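Local coordinates for transcriptional regulator (Mesorhizobium loti, PDB 3BHQ), which probably binds DNA as a dimeric TetR-family transcriptional regulator with an AefR-like C-terminal domain, at residues Q70-L82 against L95-L108. Numbering follows the deposited sequence.
Sequences QVNDIIESVTTLL and LARRLIAVLMDEEL
Val78 and Leu95 meet where two antiparallel helices, 56-83 and 88-103, pack in the all-helical body of this TetR-like fold; the axes of 70-82 and 95-103 approach to 10.0 Å, with 171° between their N-to-C directions. Leu95 can be followed outward: its CB carries CG anti to the backbone N (chi1 175°), which points the fork at the facing helix. There Leu95 CD1 presses on Val78 CG2 at 3.4 Å, a tight fit, and also reaches Val78 CB. Leu95 CD2 meets Leu82 CD2 at 3.6 Å. One forked leucine thus serves two helical turns. Ile75 CD1 touches Leu99 CD2 equally closely, at 3.4 Å, and Leu99 also touches Phe167 of helix 159-181. At the more open margin, amphipathic Arg98 in one of its two conformers bends its chain past Val78 CG1 toward Ile74. Valine's beta-branch sets two methyls close to the backbone: Val78 offers CG2 to Leu95 and CG1 to Arg98 CB, while Val71 CG1 meets Leu103 CD2 at 3.9 Å and Val71 CG2 meets Leu108 CD2 at 4.0 Å, bridging helices 88-103 and 106-117. An alanine at Val71 would probably leave a gap beside both leucines. With aliphatic branches making nearly every touch, the helices are held mainly by shape and burial rather than by polar pairing.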
loop_
_atom_site.group_PDB
_atom_site.type_symbol
_atom_site.label_atom_id
_atom_site.label_comp_id
_atom_site.label_asym_id
_atom_site.label_seq_id
_atom_site.Cartn_x
_atom_site.Cartn_y
_atom_site.Cartn_z
ATOM N N GLN A 70 5.542 -12.010 -14.842
ATOM C CA GLN A 70 6.924 -11.541 -15.062
ATOM C C GLN A 70 7.626 -11.221 -13.739
ATOM O O GLN A 70 8.758 -11.632 -13.508
ATOM C CB GLN A 70 6.944 -10.300 -15.956
ATOM C CG GLN A 70 6.549 -10.568 -17.405
ATOM C CD GLN A 70 6.249 -9.270 -18.163
ATOM O OE1 GLN A 70 6.806 -8.205 -17.857
ATOM N NE2 GLN A 70 5.344 -9.352 -19.134
ATOM N N VAL A 71 6.924 -10.508 -12.874
ATOM C CA VAL A 71 7.462 -10.170 -11.547
ATOM C C VAL A 71 7.721 -11.417 -10.729
ATOM O O VAL A 71 8.796 -11.570 -10.150
ATOM C CB VAL A 71 6.534 -9.163 -10.809
ATOM C CG1 VAL A 71 7.017 -8.923 -9.380
ATOM C CG2 VAL A 71 6.515 -7.843 -11.584
ATOM N N ASN A 72 6.760 -12.336 -10.713
ATOM C CA ASN A 72 6.939 -13.569 -9.973
ATOM C C ASN A 72 8.053 -14.468 -10.482
ATOM O O ASN A 72 8.675 -15.142 -9.671
ATOM C CB ASN A 72 5.627 -14.287 -9.749
ATOM C CG ASN A 72 4.890 -13.719 -8.576
ATOM O OD1 ASN A 72 5.191 -14.094 -7.431
ATOM N ND2 ASN A 72 3.953 -12.783 -8.824
ATOM N N ASP A 73 8.316 -14.463 -11.790
ATOM C CA ASP A 73 9.454 -15.238 -12.343
ATOM C C ASP A 73 10.755 -14.696 -11.770
ATOM O O ASP A 73 11.639 -15.482 -11.391
ATOM C CB ASP A 73 9.496 -15.221 -13.878
ATOM C CG ASP A 73 8.364 -16.015 -14.517
ATOM O OD1 ASP A 73 7.686 -16.786 -13.819
ATOM O OD2 ASP A 73 8.158 -15.854 -15.736
ATOM N N ILE A 74 10.851 -13.367 -11.664
ATOM C CA ILE A 74 12.035 -12.721 -11.078
ATOM C C ILE A 74 12.166 -13.060 -9.600
ATOM O O ILE A 74 13.253 -13.440 -9.149
ATOM C CB ILE A 74 12.079 -11.165 -11.288
ATOM C CG1 ILE A 74 12.078 -10.816 -12.775
ATOM C CG2 ILE A 74 13.354 -10.592 -10.631
ATOM C CD1 ILE A 74 11.975 -9.336 -13.082
ATOM N N ILE A 75 11.065 -12.970 -8.853
ATOM C CA ILE A 75 11.069 -13.308 -7.415
ATOM C C ILE A 75 11.485 -14.773 -7.201
ATOM O O ILE A 75 12.278 -15.063 -6.291
ATOM C CB ILE A 75 9.711 -13.002 -6.704
ATOM C CG1 ILE A 75 9.318 -11.513 -6.820
ATOM C CG2 ILE A 75 9.757 -13.423 -5.248
ATOM C CD1 ILE A 75 10.373 -10.523 -6.513
ATOM N N GLU A 76 10.974 -15.686 -8.028
ATOM C CA GLU A 76 11.393 -17.099 -7.934
ATOM C C GLU A 76 12.911 -17.299 -8.112
ATOM O O GLU A 76 13.507 -18.120 -7.403
ATOM C CB GLU A 76 10.643 -17.997 -8.927
ATOM C CG GLU A 76 9.192 -18.274 -8.530
ATOM C CD GLU A 76 8.458 -19.237 -9.471
ATOM O OE1 GLU A 76 8.945 -19.511 -10.596
ATOM O OE2 GLU A 76 7.376 -19.722 -9.066
ATOM N N SER A 77 13.517 -16.564 -9.039
ATOM C CA SER A 77 14.965 -16.681 -9.273
ATOM C C SER A 77 15.761 -16.203 -8.058
ATOM O O SER A 77 16.712 -16.846 -7.660
ATOM C CB SER A 77 15.410 -15.922 -10.521
ATOM O OG SER A 77 15.162 -14.534 -10.418
ATOM N N VAL A 78 15.339 -15.088 -7.463
ATOM C CA VAL A 78 16.035 -14.521 -6.284
ATOM C C VAL A 78 15.822 -15.326 -4.990
ATOM O O VAL A 78 16.756 -15.455 -4.183
ATOM C CB VAL A 78 15.758 -12.985 -6.126
ATOM C CG1 VAL A 78 16.164 -12.254 -7.405
ATOM C CG2 VAL A 78 14.319 -12.684 -5.789
ATOM N N THR A 79 14.631 -15.890 -4.787
ATOM C CA THR A 79 14.398 -16.769 -3.624
ATOM C C THR A 79 15.199 -18.067 -3.799
ATOM O O THR A 79 15.708 -18.600 -2.820
ATOM C CB THR A 79 12.908 -17.035 -3.324
ATOM O OG1 THR A 79 12.275 -17.541 -4.498
ATOM C CG2 THR A 79 12.227 -15.748 -2.886
ATOM N N THR A 80 15.330 -18.565 -5.031
ATOM C CA THR A 80 16.201 -19.733 -5.284
ATOM C C THR A 80 17.654 -19.414 -4.908
ATOM O O THR A 80 18.307 -20.245 -4.282
ATOM C CB THR A 80 16.137 -20.226 -6.744
ATOM O OG1 THR A 80 14.804 -20.666 -7.029
ATOM C CG2 THR A 80 17.103 -21.411 -6.969
ATOM N N LEU A 81 18.146 -18.227 -5.268
ATOM C CA LEU A 81 19.517 -17.822 -4.883
ATOM C C LEU A 81 19.692 -17.831 -3.375
ATOM O O LEU A 81 20.685 -18.374 -2.902
ATOM C CB LEU A 81 19.895 -16.451 -5.434
ATOM C CG LEU A 81 20.048 -16.363 -6.954
ATOM C CD1 LEU A 81 20.161 -14.906 -7.400
ATOM C CD2 LEU A 81 21.241 -17.188 -7.435
ATOM N N LEU A 82 18.709 -17.299 -2.615
ATOM C CA LEU A 82 18.780 -17.297 -1.126
ATOM C C LEU A 82 18.925 -18.713 -0.575
ATOM O O LEU A 82 19.646 -18.935 0.408
ATOM C CB LEU A 82 17.556 -16.646 -0.481
ATOM C CG LEU A 82 17.436 -16.713 1.054
ATOM C CD1 LEU A 82 18.706 -16.177 1.734
ATOM C CD2 LEU A 82 16.199 -16.004 1.596
ATOM N N LEU A 95 18.686 -10.753 -1.207
ATOM C CA LEU A 95 17.271 -10.894 -1.601
ATOM C C LEU A 95 16.520 -9.574 -1.419
ATOM O O LEU A 95 15.814 -9.133 -2.343
ATOM C CB LEU A 95 16.562 -11.990 -0.780
ATOM C CG LEU A 95 15.056 -12.194 -0.961
ATOM C CD1 LEU A 95 14.794 -12.505 -2.443
ATOM C CD2 LEU A 95 14.506 -13.284 -0.074
ATOM N N ALA A 96 16.676 -8.973 -0.244
ATOM C CA ALA A 96 15.976 -7.697 0.080
ATOM C C ALA A 96 16.319 -6.590 -0.895
ATOM O O ALA A 96 15.438 -5.850 -1.354
ATOM C CB ALA A 96 16.289 -7.244 1.479
ATOM N N ARG A 97 17.599 -6.462 -1.226
ATOM C CA ARG A 97 18.043 -5.456 -2.195
ATOM C C ARG A 97 17.408 -5.678 -3.576
ATOM O O ARG A 97 16.963 -4.712 -4.221
ATOM C CB ARG A 97 19.572 -5.427 -2.288
ATOM C CG ARG A 97 20.250 -4.931 -1.024
ATOM C CD ARG A 97 21.732 -5.233 -1.080
ATOM N NE ARG A 97 22.446 -4.921 0.167
ATOM C CZ ARG A 97 23.782 -4.938 0.279
ATOM N NH1 ARG A 97 24.572 -5.208 -0.764
ATOM N NH2 ARG A 97 24.358 -4.656 1.442
ATOM N N ARG A 98 17.324 -6.940 -4.025
ATOM C CA ARG A 98 16.692 -7.263 -5.315
ATOM C C ARG A 98 15.182 -7.014 -5.277
ATOM O O ARG A 98 14.618 -6.500 -6.246
ATOM C CB ARG A 98 16.960 -8.711 -5.750
ATOM C CG ARG A 98 18.409 -9.025 -6.063
ATOM C CD ARG A 98 18.906 -8.409 -7.390
ATOM N NE ARG A 98 18.249 -8.996 -8.569
ATOM C CZ ARG A 98 17.276 -8.459 -9.317
ATOM N NH1 ARG A 98 16.808 -9.162 -10.348
ATOM N NH2 ARG A 98 16.771 -7.244 -9.083
ATOM N N LEU A 99 14.526 -7.380 -4.164
ATOM C CA LEU A 99 13.063 -7.165 -4.001
ATOM C C LEU A 99 12.722 -5.694 -4.101
ATOM O O LEU A 99 11.743 -5.332 -4.775
ATOM C CB LEU A 99 12.535 -7.705 -2.664
ATOM C CG LEU A 99 12.536 -9.208 -2.408
ATOM C CD1 LEU A 99 12.072 -9.466 -0.963
ATOM C CD2 LEU A 99 11.659 -9.959 -3.428
ATOM N N ILE A 100 13.486 -4.852 -3.415
ATOM C CA ILE A 100 13.287 -3.389 -3.488
ATOM C C ILE A 100 13.415 -2.905 -4.908
ATOM O O ILE A 100 12.568 -2.198 -5.405
ATOM C CB ILE A 100 14.318 -2.584 -2.645
ATOM C CG1 ILE A 100 13.994 -2.752 -1.170
ATOM C CG2 ILE A 100 14.313 -1.074 -3.022
ATOM C CD1 ILE A 100 14.995 -2.090 -0.251
ATOM N N ALA A 101 14.482 -3.305 -5.595
ATOM C CA ALA A 101 14.718 -2.846 -6.986
ATOM C C ALA A 101 13.608 -3.270 -7.953
ATOM O O ALA A 101 13.157 -2.476 -8.781
ATOM C CB ALA A 101 16.074 -3.327 -7.486
ATOM N N VAL A 102 13.151 -4.511 -7.835
ATOM C CA VAL A 102 12.088 -5.046 -8.682
ATOM C C VAL A 102 10.728 -4.402 -8.398
ATOM O O VAL A 102 10.016 -3.957 -9.312
ATOM C CB VAL A 102 11.989 -6.601 -8.521
ATOM C CG1 VAL A 102 10.755 -7.177 -9.197
ATOM C CG2 VAL A 102 13.260 -7.251 -9.046
ATOM N N LEU A 103 10.366 -4.391 -7.119
ATOM C CA LEU A 103 9.043 -3.926 -6.706
ATOM C C LEU A 103 8.865 -2.416 -6.754
ATOM O O LEU A 103 7.715 -1.955 -6.824
ATOM C CB LEU A 103 8.640 -4.561 -5.369
ATOM C CG LEU A 103 8.582 -6.097 -5.374
ATOM C CD1 LEU A 103 8.357 -6.668 -3.986
ATOM C CD2 LEU A 103 7.520 -6.608 -6.328
HETATM N N MSE A 104 9.960 -1.652 -6.734
HETATM C CA MSE A 104 9.907 -0.186 -6.816
HETATM C C MSE A 104 10.185 0.335 -8.222
HETATM O O MSE A 104 10.355 1.523 -8.432
HETATM C CB MSE A 104 10.796 0.439 -5.741
HETATM C CG MSE A 104 10.411 0.034 -4.312
HETATM SE SE MSE A 104 8.616 0.594 -3.812
HETATM C CE MSE A 104 8.906 2.507 -4.209
ATOM N N ASP A 105 10.196 -0.558 -9.208
ATOM C CA ASP A 105 10.359 -0.191 -10.600
ATOM C C ASP A 105 9.256 0.823 -10.958
ATOM O O ASP A 105 8.083 0.616 -10.635
ATOM C CB ASP A 105 10.177 -1.392 -11.513
ATOM C CG ASP A 105 10.238 -1.014 -12.967
ATOM O OD1 ASP A 105 11.329 -0.797 -13.499
ATOM O OD2 ASP A 105 9.175 -0.912 -13.576
ATOM N N GLU A 106 9.653 1.902 -11.612
ATOM C CA GLU A 106 8.752 3.012 -11.885
ATOM C C GLU A 106 7.522 2.633 -12.708
ATOM O O GLU A 106 6.413 3.033 -12.377
ATOM C CB GLU A 106 9.543 4.153 -12.554
ATOM C CG GLU A 106 8.761 5.456 -12.779
ATOM C CD GLU A 106 8.281 6.153 -11.481
ATOM O OE1 GLU A 106 8.793 5.852 -10.366
ATOM O OE2 GLU A 106 7.381 7.028 -11.592
ATOM N N GLU A 107 7.714 1.830 -13.750
ATOM C CA GLU A 107 6.588 1.436 -14.585
ATOM C C GLU A 107 5.625 0.522 -13.841
ATOM O O GLU A 107 4.414 0.647 -13.988
ATOM C CB GLU A 107 7.060 0.864 -15.925
ATOM C CG GLU A 107 7.927 1.862 -16.769
ATOM C CD GLU A 107 7.277 3.239 -16.975
ATOM O OE1 GLU A 107 6.172 3.281 -17.544
ATOM O OE2 GLU A 107 7.860 4.282 -16.571
ATOM N N LEU A 108 6.156 -0.360 -12.992
ATOM C CA LEU A 108 5.348 -1.227 -12.162
ATOM C C LEU A 108 4.499 -0.408 -11.172
ATOM O O LEU A 108 3.329 -0.691 -10.961
ATOM C CB LEU A 108 6.209 -2.269 -11.415
ATOM C CG LEU A 108 5.494 -3.344 -10.641
ATOM C CD1 LEU A 108 4.632 -4.202 -11.587
ATOM C CD2 LEU A 108 6.464 -4.215 -9.894
#